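Local atomic coordinates of mandelate racemase/muconate lactonizing protein (Paenibacillus sp., PDB entry 3QPE), a protein that binds magnesium ions and D-galacturonic acid in an enolase-superfamily barrel, and probably acts on acid sugars. Residues 136-141 and 150-155; 205-210 and 231-236. One frame throughout, in Å; residues are numbered along the deposited sequence.

In the fold
In this enolase-superfamily barrel a buried strand pair carries the metals, while a more peripheral loop-helix contact reaches the ligand with one side chain. Interaction 2 joins the neighbouring parallel strands 204-207 and 229-233; backbone hydrogen bonds tie them together, and acidic side chains at and just beyond their C-terminal ends bind magnesium. Interaction 1, only partly buried, folds the loop after strand 126-135 against the helix that follows, 145-161. Its chemistry is carboxylate against carboxylate and apolar groups against carbonyl oxygens, with no clear hydrogen bond crossing it. The two do not touch, their nearest atoms being about 6 Å apart, yet both reach the same D-galacturonic acid, through Tyr136 and Asn209.

Interaction 1. Residues 136-141 and 150-155. With DGU (D-galacturonic acid), chain G.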
loop_
_atom_site.group_PDB
_atom_site.type_symbol
_atom_site.label_atom_id
_atom_site.label_comp_id
_atom_site.label_asym_id
_atom_site.label_seq_id
_atom_site.Cartn_x
_atom_site.Cartn_y
_atom_site.Cartn_z
ATOM N N TYR A 136 4.449 20.439 12.272
ATOM C CA TYR A 136 3.336 19.537 12.519
ATOM C C TYR A 136 2.052 20.298 12.881
ATOM O O TYR A 136 1.992 21.502 12.692
ATOM C CB TYR A 136 3.744 18.519 13.596
ATOM C CG TYR A 136 4.542 17.385 12.987
ATOM C CD1 TYR A 136 5.776 17.616 12.391
ATOM C CD2 TYR A 136 4.039 16.085 12.974
ATOM C CE1 TYR A 136 6.504 16.564 11.798
ATOM C CE2 TYR A 136 4.751 15.040 12.382
ATOM C CZ TYR A 136 5.981 15.285 11.805
ATOM O OH TYR A 136 6.671 14.242 11.212
ATOM N N PHE A 137 1.026 19.580 13.347
ATOM C CA PHE A 137 -0.232 20.182 13.793
ATOM C C PHE A 137 -0.023 20.747 15.183
ATOM O O PHE A 137 -0.591 20.258 16.157
ATOM C CB PHE A 137 -1.359 19.139 13.857
ATOM C CG PHE A 137 -1.757 18.590 12.510
ATOM C CD1 PHE A 137 -1.166 19.081 11.361
ATOM C CD2 PHE A 137 -2.725 17.606 12.399
ATOM C CE1 PHE A 137 -1.538 18.597 10.089
ATOM C CE2 PHE A 137 -3.094 17.107 11.132
ATOM C CZ PHE A 137 -2.502 17.612 9.989
ATOM N N ASP A 138 0.816 21.765 15.263
ATOM C CA ASP A 138 1.204 22.322 16.553
ATOM C C ASP A 138 0.196 23.324 17.105
ATOM O O ASP A 138 0.387 23.890 18.189
ATOM C CB ASP A 138 2.594 22.917 16.429
ATOM C CG ASP A 138 3.636 21.844 16.073
ATOM O OD1 ASP A 138 3.541 20.748 16.656
ATOM O OD2 ASP A 138 4.497 22.093 15.209
ATOM N N ASP A 139 -0.902 23.487 16.375
ATOM C CA ASP A 139 -1.897 24.522 16.633
ATOM C C ASP A 139 -3.237 23.961 17.100
ATOM O O ASP A 139 -4.222 24.700 17.187
ATOM C CB ASP A 139 -2.156 25.234 15.323
ATOM C CG ASP A 139 -2.514 24.246 14.216
ATOM O OD1 ASP A 139 -1.646 23.416 13.851
ATOM O OD2 ASP A 139 -3.667 24.259 13.747
ATOM N N LEU A 140 -3.296 22.668 17.392
ATOM C CA LEU A 140 -4.591 22.047 17.660
ATOM C C LEU A 140 -5.241 22.537 18.951
ATOM O O LEU A 140 -6.465 22.511 19.076
ATOM C CB LEU A 140 -4.508 20.526 17.656
ATOM C CG LEU A 140 -4.353 19.897 16.263
ATOM C CD1 LEU A 140 -4.528 18.398 16.376
ATOM C CD2 LEU A 140 -5.351 20.491 15.256
ATOM N N HIS A 141 -4.419 22.967 19.900
ATOM C CA HIS A 141 -4.917 23.540 21.149
ATOM C C HIS A 141 -5.541 24.924 20.942
ATOM O O HIS A 141 -6.175 25.466 21.850
ATOM C CB HIS A 141 -3.784 23.635 22.174
ATOM C CG HIS A 141 -2.663 24.531 21.746
ATOM N ND1 HIS A 141 -1.775 24.191 20.746
ATOM C CD2 HIS A 141 -2.283 25.754 22.185
ATOM C CE1 HIS A 141 -0.900 25.167 20.585
ATOM N NE2 HIS A 141 -1.185 26.128 21.448
ATOM N N ALA A 150 -0.641 32.300 13.486
ATOM C CA ALA A 150 0.435 33.034 14.141
ATOM C C ALA A 150 1.498 32.102 14.745
ATOM O O ALA A 150 2.696 32.348 14.627
ATOM C CB ALA A 150 -0.138 33.962 15.219
ATOM N N LEU A 151 1.046 31.053 15.416
ATOM C CA LEU A 151 1.942 30.089 16.034
ATOM C C LEU A 151 2.761 29.368 14.966
ATOM O O LEU A 151 3.976 29.248 15.082
ATOM C CB LEU A 151 1.155 29.050 16.815
ATOM C CG LEU A 151 2.042 27.904 17.329
ATOM C CD1 LEU A 151 3.207 28.463 18.132
ATOM C CD2 LEU A 151 1.244 26.895 18.156
ATOM N N MET A 152 2.081 28.888 13.925
ATOM C CA MET A 152 2.771 28.125 12.879
ATOM C C MET A 152 3.789 29.002 12.155
ATOM O O MET A 152 4.847 28.536 11.763
ATOM C CB MET A 152 1.771 27.454 11.916
ATOM C CG MET A 152 0.888 26.415 12.633
ATOM S SD MET A 152 1.875 25.186 13.536
ATOM C CE MET A 152 2.857 24.667 12.101
ATOM N N GLN A 153 3.487 30.290 12.026
ATOM C CA GLN A 153 4.446 31.240 11.464
ATOM C C GLN A 153 5.672 31.399 12.375
ATOM O O GLN A 153 6.800 31.542 11.904
ATOM C CB GLN A 153 3.791 32.605 11.261
ATOM C CG GLN A 153 2.799 32.678 10.111
ATOM C CD GLN A 153 2.151 34.047 10.027
ATOM O OE1 GLN A 153 2.097 34.767 11.018
ATOM N NE2 GLN A 153 1.670 34.414 8.850
ATOM N N GLU A 154 5.427 31.406 13.680
ATOM C CA GLU A 154 6.495 31.526 14.667
ATOM C C GLU A 154 7.422 30.306 14.577
ATOM O O GLU A 154 8.649 30.433 14.609
ATOM C CB GLU A 154 5.868 31.631 16.051
ATOM C CG GLU A 154 6.808 31.450 17.224
ATOM C CD GLU A 154 6.089 31.684 18.547
ATOM O OE1 GLU A 154 4.933 32.170 18.509
ATOM O OE2 GLU A 154 6.673 31.375 19.614
ATOM N N GLU A 155 6.822 29.128 14.466
ATOM C CA GLU A 155 7.597 27.891 14.321
ATOM C C GLU A 155 8.432 27.908 13.041
ATOM O O GLU A 155 9.591 27.516 13.051
ATOM C CB GLU A 155 6.693 26.656 14.362
ATOM C CG GLU A 155 6.011 26.420 15.693
ATOM C CD GLU A 155 5.409 25.038 15.775
ATOM O OE1 GLU A 155 5.301 24.355 14.716
ATOM O OE2 GLU A 155 5.061 24.633 16.900
HETATM O O1 DGU G . 6.953 8.384 11.438
HETATM O O2 DGU G . 4.568 9.890 11.494
HETATM O O5 DGU G . 5.316 11.629 6.773
HETATM O O6B DGU G . 7.362 13.002 5.463
HETATM C C1 DGU G . 6.755 9.312 10.645
HETATM C C2 DGU G . 5.764 10.460 10.940
HETATM C C3 DGU G . 5.408 11.287 9.688
HETATM C C4 DGU G . 6.630 11.715 8.839
HETATM C C5 DGU G . 6.267 12.408 7.516
HETATM C C6 DGU G . 7.516 12.786 6.689
HETATM O O3 DGU G . 4.693 12.466 10.084
HETATM O O4 DGU G . 7.399 10.560 8.507
HETATM O O6A DGU G . 8.594 12.856 7.319
#
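Asp138 and Glu155 bring two carboxylates together, with OD2 of Asp138 just 2.5 Å from OE1 of Glu155. Oxygens of like-charged groups approach this closely, as a rule, when one of the acids retains a proton, so the pair probably carries less charge than two free carboxylates would. Their planes are turned 58° apart. The carboxylate of Asp138 has a second partner, since OD1 accepts from the backbone N of Gly31, while the ion pair of Glu155 with Arg28 is long and weak. With an alanine in place of Glu155, OD2 of Asp138 would probably lose the oxygen that faces it, and with it the partner for a shared proton, leaving a gap beside the aspartate.

Two further helix residues meet the turn beside this pair. Met152 is bent at two successive torsions (chi2 -54°, chi3 -56°), a curl that lays its SD 3.7 Å from CB of Asp138 and carries its CE to 3.3 Å from the carbonyl O of Tyr136. Leu151 uses one branch: its CD2 lies 3.1 Å from O of Asp138 and 3.7 Å from CE1 of His141, which it meets at the ring edge. Asp139, in the type I turn Phe137 to Leu140, sets OD1 4.0 Å from SD of Met152 and directs its carboxylate to salt bridges with Arg173 and Arg186.

At the start of the loop the chain serves the ligand instead. The OH of Tyr136 hydrogen-bonds O3 of the D-galacturonic acid at 2.9 Å. The loop leaves strand 126-135 and folds back on helix 145-161, where Met152 also packs on Leu135 of that strand and on Ile190 and Ile194 of helix 180-198.

Interaction 2. Residues 205-210 and 231-236; sequences MIDANN and WLEEAF. With MG (magnesium ion), chain E; MG (magnesium ion), chain F; DGU (D-galacturonic acid), chain G.
Asp207 and Glu233 meet at the ends of adjacent parallel strands of a TIM barrel, joined through helix 214-223 as one beta-alpha-beta unit. Ile206 N donates to Trp231 O, Glu233 N to Ile206 O and Ala208 N to Glu233 O, donor and acceptor alternating along the seam.

From its base, Glu233 sets CB 3.5 Å from Ile206 O. CG, anti to the backbone N (chi1 166°), comes alongside the aspartate, 3.5 Å from CG of Asp207, and the extended chain brings CD within 3.4 Å of Asp207 OD2. At the tip OE2 binds a magnesium ion at 2.1 Å and lies 2.8 Å from O6B of the D-galacturonic acid; OE1 accepts from Trp231 NE1 through its anti lone pair, forms a salt bridge with Lys168 and a hydrogen bond with Gln283. The carboxylates are stacked, planes 24° apart, with Asp207 OD2 3.1 Å from Glu233 OE2, a closeness the shared magnesium probably offsets. Glu263, a water and two ligand oxygens complete that site.

Asn209 ND2 grips ligand O5 at 3.0 Å, and Asp207 OD1 closes an Asx turn onto Asn209 N. Glu234 OE2 binds a second magnesium ion, with Asp261 and Glu238. Earlier on the strands, Met205 CG stands over the five-membered ring of Trp231 (CH-pi) and SD over the six-membered ring (Met-aromatic), 3.8 Å from its centroid and 10° off the normal.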
loop_
_atom_site.group_PDB
_atom_site.type_symbol
_atom_site.label_atom_id
_atom_site.label_comp_id
_atom_site.label_asym_id
_atom_site.label_seq_id
_atom_site.Cartn_x
_atom_site.Cartn_y
_atom_site.Cartn_z
ATOM N N MET A 205 6.327 22.851 0.785
ATOM C CA MET A 205 5.803 21.542 0.458
ATOM C C MET A 205 4.707 21.210 1.456
ATOM O O MET A 205 4.773 21.616 2.614
ATOM C CB MET A 205 6.946 20.521 0.450
ATOM C CG MET A 205 8.036 20.921 -0.554
ATOM S SD MET A 205 9.738 20.486 -0.183
ATOM C CE MET A 205 10.171 21.828 0.932
ATOM N N ILE A 206 3.678 20.501 1.017
ATOM C CA ILE A 206 2.649 20.087 1.944
ATOM C C ILE A 206 2.515 18.577 1.978
ATOM O O ILE A 206 2.712 17.901 0.959
ATOM C CB ILE A 206 1.297 20.767 1.652
ATOM C CG1 ILE A 206 0.850 20.466 0.216
ATOM C CG2 ILE A 206 1.416 22.268 1.857
ATOM C CD1 ILE A 206 -0.515 21.080 -0.157
ATOM N N ASP A 207 2.206 18.047 3.158
ATOM C CA ASP A 207 2.208 16.602 3.362
ATOM C C ASP A 207 0.955 16.216 4.120
ATOM O O ASP A 207 0.784 16.569 5.287
ATOM C CB ASP A 207 3.492 16.157 4.089
ATOM C CG ASP A 207 3.526 14.669 4.390
ATOM O OD1 ASP A 207 2.541 13.965 4.090
ATOM O OD2 ASP A 207 4.536 14.212 4.977
ATOM N N ALA A 208 0.069 15.492 3.445
ATOM C CA ALA A 208 -1.245 15.214 4.005
ATOM C C ALA A 208 -1.288 13.944 4.833
ATOM O O ALA A 208 -2.272 13.675 5.519
ATOM C CB ALA A 208 -2.306 15.158 2.878
ATOM N N ASN A 209 -0.220 13.161 4.789
ATOM C CA ASN A 209 -0.239 11.842 5.422
ATOM C C ASN A 209 -1.533 11.097 5.108
ATOM O O ASN A 209 -2.157 10.486 5.984
ATOM C CB ASN A 209 0.024 11.918 6.929
ATOM C CG ASN A 209 1.450 12.329 7.245
ATOM O OD1 ASN A 209 1.708 13.486 7.567
ATOM N ND2 ASN A 209 2.388 11.386 7.140
ATOM N N ASN A 210 -1.915 11.171 3.835
ATOM C CA ASN A 210 -2.993 10.369 3.278
ATOM C C ASN A 210 -4.367 10.768 3.780
ATOM O O ASN A 210 -5.354 10.070 3.548
ATOM C CB ASN A 210 -2.730 8.882 3.523
ATOM C CG ASN A 210 -1.620 8.338 2.628
ATOM O OD1 ASN A 210 -1.334 8.900 1.582
ATOM N ND2 ASN A 210 -0.994 7.247 3.045
ATOM N N TRP A 231 5.975 20.777 -3.932
ATOM C CA TRP A 231 5.376 19.450 -4.062
ATOM C C TRP A 231 4.229 19.118 -3.108
ATOM O O TRP A 231 4.080 19.702 -2.030
ATOM C CB TRP A 231 6.440 18.335 -4.113
ATOM C CG TRP A 231 6.996 17.812 -2.792
ATOM C CD1 TRP A 231 6.304 17.513 -1.650
ATOM C CD2 TRP A 231 8.365 17.490 -2.519
ATOM N NE1 TRP A 231 7.163 17.037 -0.685
ATOM C CE2 TRP A 231 8.433 17.019 -1.193
ATOM C CE3 TRP A 231 9.540 17.557 -3.273
ATOM C CZ2 TRP A 231 9.633 16.619 -0.601
ATOM C CZ3 TRP A 231 10.732 17.157 -2.683
ATOM C CH2 TRP A 231 10.768 16.696 -1.361
ATOM N N LEU A 232 3.410 18.172 -3.550
ATOM C CA LEU A 232 2.321 17.620 -2.774
ATOM C C LEU A 232 2.656 16.188 -2.424
ATOM O O LEU A 232 2.794 15.350 -3.315
ATOM C CB LEU A 232 1.020 17.663 -3.591
ATOM C CG LEU A 232 -0.202 16.974 -2.980
ATOM C CD1 LEU A 232 -0.685 17.634 -1.658
ATOM C CD2 LEU A 232 -1.331 16.915 -4.015
ATOM N N GLU A 233 2.773 15.913 -1.124
ATOM C CA GLU A 233 3.242 14.626 -0.616
ATOM C C GLU A 233 2.119 13.832 0.057
ATOM O O GLU A 233 1.437 14.338 0.942
ATOM C CB GLU A 233 4.401 14.862 0.364
ATOM C CG GLU A 233 4.770 13.666 1.231
ATOM C CD GLU A 233 6.099 13.858 1.941
ATOM O OE1 GLU A 233 6.844 14.809 1.634
ATOM O OE2 GLU A 233 6.422 13.029 2.787
ATOM N N GLU A 234 1.919 12.596 -0.381
ATOM C CA GLU A 234 0.912 11.713 0.204
ATOM C C GLU A 234 -0.461 12.364 0.438
ATOM O O GLU A 234 -1.003 12.300 1.536
ATOM C CB GLU A 234 1.423 11.087 1.504
ATOM C CG GLU A 234 2.646 10.185 1.319
ATOM C CD GLU A 234 2.695 9.043 2.340
ATOM O OE1 GLU A 234 2.731 9.293 3.558
ATOM O OE2 GLU A 234 2.699 7.875 1.936
ATOM N N ALA A 235 -1.031 12.959 -0.605
ATOM C CA ALA A 235 -2.382 13.511 -0.497
ATOM C C ALA A 235 -3.335 12.418 -0.018
ATOM O O ALA A 235 -4.190 12.645 0.825
ATOM C CB ALA A 235 -2.839 14.063 -1.848
ATOM N N PHE A 236 -3.158 11.217 -0.564
ATOM C CA PHE A 236 -4.003 10.065 -0.269
ATOM C C PHE A 236 -3.175 8.835 -0.664
ATOM O O PHE A 236 -2.166 8.963 -1.366
ATOM C CB PHE A 236 -5.305 10.130 -1.083
ATOM C CG PHE A 236 -5.106 10.625 -2.481
ATOM C CD1 PHE A 236 -5.488 11.904 -2.837
ATOM C CD2 PHE A 236 -4.489 9.827 -3.432
ATOM C CE1 PHE A 236 -5.284 12.379 -4.120
ATOM C CE2 PHE A 236 -4.284 10.297 -4.711
ATOM C CZ PHE A 236 -4.682 11.568 -5.062
HETATM MG MG MG E . 5.509 12.286 4.503
HETATM MG MG MG F . 2.040 6.836 0.144
HETATM O O1 DGU G . 6.953 8.384 11.438
HETATM O O2 DGU G . 4.568 9.890 11.494
HETATM O O5 DGU G . 5.316 11.629 6.773
HETATM O O6B DGU G . 7.362 13.002 5.463
HETATM C C1 DGU G . 6.755 9.312 10.645
HETATM C C2 DGU G . 5.764 10.460 10.940
HETATM C C3 DGU G . 5.408 11.287 9.688
HETATM C C4 DGU G . 6.630 11.715 8.839
HETATM C C5 DGU G . 6.267 12.408 7.516
HETATM C C6 DGU G . 7.516 12.786 6.689
HETATM O O3 DGU G . 4.693 12.466 10.084
HETATM O O4 DGU G . 7.399 10.560 8.507
HETATM O O6A DGU G . 8.594 12.856 7.319
HETATM O O HOH W 1 1.309 9.102 5.670
HETATM O O HOH W 2 0.239 8.030 -0.234
HETATM O O HOH W 3 3.520 11.423 4.183
HETATM O O HOH W 4 3.791 5.503 0.116
HETATM O O HOH W 5 0.852 5.388 1.470
#